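Local coordinates for protein glutathione S-transferase (Burkholderia xenovorans, PDB 2DSA) that reductively dechlorinates metabolites of polychlorinated biphenyls and probably acts as a glutathione transferase, at residues Q41-V46 against G50-L55; C54-L57 against R61-T64. All blocks are in the same frame, centred on the assembly; numbering follows the deposited sequence.

Interaction 1. Residues Q41-V46 against G50-L55. With GSH (glutathione), chain E.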
loop_
_atom_site.group_PDB
_atom_site.type_symbol
_atom_site.label_atom_id
_atom_site.label_comp_id
_atom_site.label_asym_id
_atom_site.label_seq_id
_atom_site.Cartn_x
_atom_site.Cartn_y
_atom_site.Cartn_z
ATOM N N GLN A 41 18.675 -20.286 7.358
ATOM C CA GLN A 41 19.213 -18.965 7.062
ATOM C C GLN A 41 18.500 -17.887 7.878
ATOM O O GLN A 41 17.293 -17.987 8.168
ATOM C CB GLN A 41 19.120 -18.649 5.570
ATOM C CG GLN A 41 19.785 -17.329 5.199
ATOM C CD GLN A 41 19.748 -17.023 3.718
ATOM O OE1 GLN A 41 20.453 -16.127 3.248
ATOM N NE2 GLN A 41 18.931 -17.761 2.970
ATOM N N ASP A 42 19.270 -16.883 8.284
ATOM C CA ASP A 42 18.727 -15.688 8.929
ATOM C C ASP A 42 17.878 -14.920 7.885
ATOM O O ASP A 42 18.406 -14.402 6.914
ATOM C CB ASP A 42 19.907 -14.864 9.475
ATOM C CG ASP A 42 19.547 -13.438 9.860
ATOM O OD1 ASP A 42 18.364 -13.086 10.052
ATOM O OD2 ASP A 42 20.507 -12.654 9.998
ATOM N N TYR A 43 16.561 -14.892 8.085
ATOM C CA TYR A 43 15.636 -14.357 7.075
ATOM C C TYR A 43 15.760 -12.849 6.894
ATOM O O TYR A 43 15.433 -12.329 5.825
ATOM C CB TYR A 43 14.187 -14.747 7.369
ATOM C CG TYR A 43 13.188 -14.148 6.397
ATOM C CD1 TYR A 43 13.213 -14.492 5.046
ATOM C CD2 TYR A 43 12.241 -13.207 6.824
ATOM C CE1 TYR A 43 12.308 -13.927 4.143
ATOM C CE2 TYR A 43 11.324 -12.647 5.929
ATOM C CZ TYR A 43 11.364 -13.010 4.593
ATOM O OH TYR A 43 10.460 -12.470 3.699
ATOM N N LEU A 44 16.248 -12.153 7.922
ATOM C CA LEU A 44 16.557 -10.719 7.797
ATOM C C LEU A 44 17.684 -10.404 6.815
ATOM O O LEU A 44 17.815 -9.266 6.366
ATOM C CB LEU A 44 16.820 -10.072 9.166
ATOM C CG LEU A 44 15.577 -9.599 9.919
ATOM C CD1 LEU A 44 14.675 -10.749 10.308
ATOM C CD2 LEU A 44 15.959 -8.784 11.145
ATOM N N GLU A 45 18.475 -11.416 6.449
ATOM C CA GLU A 45 19.449 -11.281 5.356
ATOM C C GLU A 45 18.735 -11.132 4.027
ATOM O O GLU A 45 19.301 -10.575 3.081
ATOM C CB GLU A 45 20.373 -12.506 5.274
ATOM C CG GLU A 45 21.395 -12.606 6.425
ATOM C CD GLU A 45 22.184 -13.919 6.411
ATOM O OE1 GLU A 45 22.707 -14.325 7.484
ATOM O OE2 GLU A 45 22.268 -14.552 5.331
ATOM N N VAL A 46 17.501 -11.649 3.960
ATOM C CA VAL A 46 16.696 -11.663 2.733
ATOM C C VAL A 46 15.756 -10.437 2.716
ATOM O O VAL A 46 15.801 -9.637 1.783
ATOM C CB VAL A 46 15.905 -12.989 2.584
ATOM C CG1 VAL A 46 14.995 -12.938 1.370
ATOM C CG2 VAL A 46 16.873 -14.238 2.475
ATOM N N GLY A 50 11.971 -8.128 7.910
ATOM C CA GLY A 50 11.724 -9.366 8.633
ATOM C C GLY A 50 10.409 -10.044 8.339
ATOM O O GLY A 50 10.104 -11.067 8.931
ATOM N N TYR A 51 9.617 -9.492 7.422
ATOM C CA TYR A 51 8.303 -10.057 7.168
ATOM C C TYR A 51 8.170 -10.778 5.812
ATOM O O TYR A 51 8.988 -10.587 4.914
ATOM C CB TYR A 51 7.190 -9.020 7.405
ATOM C CG TYR A 51 7.336 -7.681 6.727
ATOM C CD1 TYR A 51 7.371 -7.568 5.336
ATOM C CD2 TYR A 51 7.388 -6.508 7.485
ATOM C CE1 TYR A 51 7.490 -6.307 4.714
ATOM C CE2 TYR A 51 7.489 -5.257 6.877
ATOM C CZ TYR A 51 7.539 -5.161 5.492
ATOM O OH TYR A 51 7.649 -3.913 4.910
ATOM N N VAL A 52 7.175 -11.649 5.696
ATOM C CA VAL A 52 6.840 -12.267 4.408
ATOM C C VAL A 52 5.702 -11.445 3.819
ATOM O O VAL A 52 5.064 -10.706 4.569
ATOM C CB VAL A 52 6.476 -13.785 4.535
ATOM C CG1 VAL A 52 7.722 -14.609 4.939
ATOM C CG2 VAL A 52 5.321 -14.011 5.502
ATOM N N PRO A 53 5.481 -11.512 2.485
ATOM C CA PRO A 53 6.260 -12.259 1.461
ATOM C C PRO A 53 7.550 -11.565 1.008
ATOM O O PRO A 53 7.717 -10.358 1.205
ATOM C CB PRO A 53 5.296 -12.324 0.272
ATOM C CG PRO A 53 4.522 -11.062 0.369
ATOM C CD PRO A 53 4.352 -10.787 1.870
ATOM N N CYS A 54 8.444 -12.351 0.409
ATOM C CA CYS A 54 9.556 -11.838 -0.375
ATOM C C CYS A 54 9.694 -12.731 -1.612
ATOM O O CYS A 54 9.695 -13.957 -1.495
ATOM C CB CYS A 54 10.855 -11.835 0.436
ATOM S SG CYS A 54 12.320 -11.344 -0.505
ATOM N N LEU A 55 9.796 -12.125 -2.789
ATOM C CA LEU A 55 10.043 -12.886 -4.001
ATOM C C LEU A 55 11.493 -12.720 -4.386
ATOM O O LEU A 55 11.985 -11.597 -4.515
ATOM C CB LEU A 55 9.124 -12.450 -5.150
ATOM C CG LEU A 55 9.218 -13.238 -6.467
ATOM C CD1 LEU A 55 8.485 -14.578 -6.386
ATOM C CD2 LEU A 55 8.686 -12.402 -7.617
HETATM N N1 GSH E . 3.961 -4.133 4.283
HETATM C CA1 GSH E . 4.092 -5.594 4.208
HETATM C C1 GSH E . 3.502 -6.121 2.929
HETATM O O11 GSH E . 2.455 -5.610 2.461
HETATM O O12 GSH E . 4.035 -7.090 2.328
HETATM C CB1 GSH E . 3.399 -6.320 5.356
HETATM C CG1 GSH E . 3.742 -7.818 5.333
HETATM C CD1 GSH E . 3.304 -8.461 6.620
HETATM O OE1 GSH E . 2.652 -7.654 7.545
HETATM N N2 GSH E . 3.554 -9.761 6.805
HETATM C CA2 GSH E . 3.233 -10.502 8.014
HETATM C C2 GSH E . 4.463 -10.964 8.728
HETATM O O2 GSH E . 5.497 -11.580 8.029
HETATM C CB2 GSH E . 2.380 -11.735 7.714
HETATM S SG2 GSH E . 0.793 -11.243 7.014
HETATM N N3 GSH E . 4.520 -10.768 10.031
HETATM C CA3 GSH E . 5.327 -9.695 10.593
HETATM C C3 GSH E . 6.416 -10.329 11.391
HETATM O O31 GSH E . 6.539 -11.573 11.309
HETATM O O32 GSH E . 7.181 -9.650 12.113
#

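Interaction 2. Residues C54-L57 against R61-T64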
loop_
_atom_site.group_PDB
_atom_site.type_symbol
_atom_site.label_atom_id
_atom_site.label_comp_id
_atom_site.label_asym_id
_atom_site.label_seq_id
_atom_site.Cartn_x
_atom_site.Cartn_y
_atom_site.Cartn_z
ATOM N N CYS A 54 8.444 -12.351 0.409
ATOM C CA CYS A 54 9.556 -11.838 -0.375
ATOM C C CYS A 54 9.694 -12.731 -1.612
ATOM O O CYS A 54 9.695 -13.957 -1.495
ATOM C CB CYS A 54 10.855 -11.835 0.436
ATOM S SG CYS A 54 12.320 -11.344 -0.505
ATOM N N LEU A 55 9.796 -12.125 -2.789
ATOM C CA LEU A 55 10.043 -12.886 -4.001
ATOM C C LEU A 55 11.493 -12.720 -4.386
ATOM O O LEU A 55 11.985 -11.597 -4.515
ATOM C CB LEU A 55 9.124 -12.450 -5.150
ATOM C CG LEU A 55 9.218 -13.238 -6.467
ATOM C CD1 LEU A 55 8.485 -14.578 -6.386
ATOM C CD2 LEU A 55 8.686 -12.402 -7.617
ATOM N N GLN A 56 12.178 -13.853 -4.540
ATOM C CA GLN A 56 13.577 -13.868 -4.952
ATOM C C GLN A 56 13.583 -14.329 -6.407
ATOM O O GLN A 56 13.067 -15.403 -6.709
ATOM C CB GLN A 56 14.390 -14.818 -4.071
ATOM C CG GLN A 56 15.934 -14.695 -4.213
ATOM C CD GLN A 56 16.670 -15.077 -2.921
ATOM O OE1 GLN A 56 16.369 -16.097 -2.317
ATOM N NE2 GLN A 56 17.629 -14.243 -2.491
ATOM N N LEU A 57 14.117 -13.499 -7.304
ATOM C CA LEU A 57 14.162 -13.847 -8.728
ATOM C C LEU A 57 15.325 -14.776 -9.002
ATOM O O LEU A 57 16.306 -14.798 -8.254
ATOM C CB LEU A 57 14.290 -12.618 -9.636
ATOM C CG LEU A 57 13.379 -11.399 -9.504
ATOM C CD1 LEU A 57 13.612 -10.448 -10.666
ATOM C CD2 LEU A 57 11.928 -11.804 -9.417
ATOM N N ARG A 61 17.951 -11.085 -7.490
ATOM C CA ARG A 61 17.211 -9.890 -7.076
ATOM C C ARG A 61 16.003 -10.234 -6.210
ATOM O O ARG A 61 15.418 -11.323 -6.332
ATOM C CB ARG A 61 16.771 -9.078 -8.284
ATOM C CG ARG A 61 17.788 -8.043 -8.671
ATOM C CD ARG A 61 18.184 -8.224 -10.093
ATOM N NE ARG A 61 17.592 -7.261 -11.003
ATOM C CZ ARG A 61 16.769 -7.572 -12.003
ATOM N NH1 ARG A 61 16.400 -8.831 -12.206
ATOM N NH2 ARG A 61 16.315 -6.608 -12.798
ATOM N N THR A 62 15.649 -9.312 -5.319
ATOM C CA THR A 62 14.478 -9.514 -4.460
ATOM C C THR A 62 13.431 -8.419 -4.613
ATOM O O THR A 62 13.738 -7.286 -4.977
ATOM C CB THR A 62 14.829 -9.733 -2.966
ATOM O OG1 THR A 62 15.526 -8.594 -2.444
ATOM C CG2 THR A 62 15.665 -11.000 -2.803
ATOM N N LEU A 63 12.194 -8.797 -4.321
ATOM C CA LEU A 63 11.099 -7.870 -4.281
ATOM C C LEU A 63 10.326 -8.148 -3.004
ATOM O O LEU A 63 10.045 -9.291 -2.690
ATOM C CB LEU A 63 10.233 -8.102 -5.518
ATOM C CG LEU A 63 9.404 -7.049 -6.224
ATOM C CD1 LEU A 63 10.107 -5.687 -6.255
ATOM C CD2 LEU A 63 9.116 -7.597 -7.660
ATOM N N THR A 64 10.055 -7.103 -2.237
ATOM C CA THR A 64 9.127 -7.184 -1.109
ATOM C C THR A 64 7.827 -6.382 -1.386
ATOM O O THR A 64 7.697 -5.716 -2.421
ATOM C CB THR A 64 9.787 -6.722 0.214
ATOM O OG1 THR A 64 10.453 -5.477 0.010
ATOM C CG2 THR A 64 10.820 -7.746 0.707
#

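Interaction 1. Residues Q41-V46 against G50-L55
Tyr-43 reaches across to 50-55 with its ring, and its OH donates to the backbone O of Tyr-51 over 2.7 Å. The hydroxyl stands 43° out of the carbonyl plane, so the bond comes from above that plane instead of along a lone pair. With CG anti to the backbone N (chi1 177°), the ring leaves 41-46 and comes edge-on to the loop backbone of Gly-50 and Tyr-51: CE2 is 3.6 Å from Gly-50 O, near the ring plane. Val-52 crosses the Tyr-43 side chain at about a right angle, its CG1 lying 4.0 Å from Tyr-43 CZ, while Cys-54 CB closes on the hydroxyl end at the ring edge. Tyr-51 O takes a second bond, from Asn-47 ND2, so two donors grip this buried carbonyl.

The segment 50-55 carries the cis-proline loop of the thioredoxin-like fold: the peptide bond before Pro-53 is cis, and Val-52 pairs with the glutathione backbone as in other glutathione transferases. Val-52 N donates to GSH O2, with an N-H...acceptor angle of 156°, and Val-52 O accepts from GSH N2 at 2.9 Å. The bond from CA to CB of Tyr-51 points away from 41-46, and the ring lays one face against the ligand, GSH CG1 standing 3.6 Å above the plane and offset toward the rim; its OH is bonded to Glu-65.

Two smaller apolar contacts accompany the phenol. Leu-44 CD1 rests 3.7 Å from the CA of Gly-50, whose backbone conformation would jam a CB against the carbonyl O of the residue before, and Val-46 CG1 packs 3.6 Å from Cys-54 SG.

Interaction 2. Residues C54-L57 against R61-T64
Leu-55 and Leu-63 exchange a reciprocal pair of backbone bonds that sets the register of this antiparallel hairpin. Leu-55 N donates to Leu-63 O at 2.8 Å, nearly along the C=O axis, and Leu-63 N returns a bond to Leu-55 O in the carbonyl plane, with an N-H...acceptor angle of 155°. Near the turn Leu-57 N gives a third bond, 2.7 Å to Arg-61 O and straight at 167°. Each of the three carbonyls also meets a CA-H, the closest being Thr-62 CA at 3.2 Å from Leu-55 O, a weaker supplement to the N-H.

Gln-56 and Thr-62 form the non-hydrogen-bonded pair between these bonds. Their side chains lie side by side, pointing the same way, and Gln-56 NE2 comes 3.8 Å from Thr-62 CG2. That methyl lies beside its own backbone N because OG1 sits between N and the carbonyl carbon (chi1 60°). Gln-56 OE1 is hydrogen-bonded to Tyr-4 OH. The Arg-61 chain, bent at chi2 and chi3, brings NH1 within 3.6 Å of Leu-57 CD1; its charge is paired with Asp-59, and its guanidinium makes a cation-pi contact with Phe-89 of the second subunit, whose Gln-96 packs against Leu-63 and Thr-64.

Strand 62-64 is the outermost of the sheet within this chain, while strand 54-56 has strand 2-5 on its other flank, through backbone bonds of Cys-54 to Tyr-4 and Gln-56 to Lys-2. Leu-55 and Leu-63 share one face, covered by Tyr-72 of helix 66-76.

Overall arrangement
Interactions 1 and 2 follow each other along the chain and share Cys-54 and Leu-55, with centres about 9 Å apart. The cis-proline loop of interaction 1 runs straight into the first strand of interaction 2, and they touch where Pro-53 O lies 4.1 Å from Thr-64 CG2. Their relation to the ligand differs: 50-55 bonds glutathione directly, whereas 61-64 comes near only at its end, the side chain of Thr-64 being about 6 Å from it. Glu-65 and Gly-66, immediately beyond, also bind glutathione. The bound dienoic acid HPX, (2Z,4E)-2-hydroxy-6-oxo-6-phenylhexa-2,4-dienoic acid, lies about 7 Å from the side chain of Val-52 and about 14 Å from that of Thr-64.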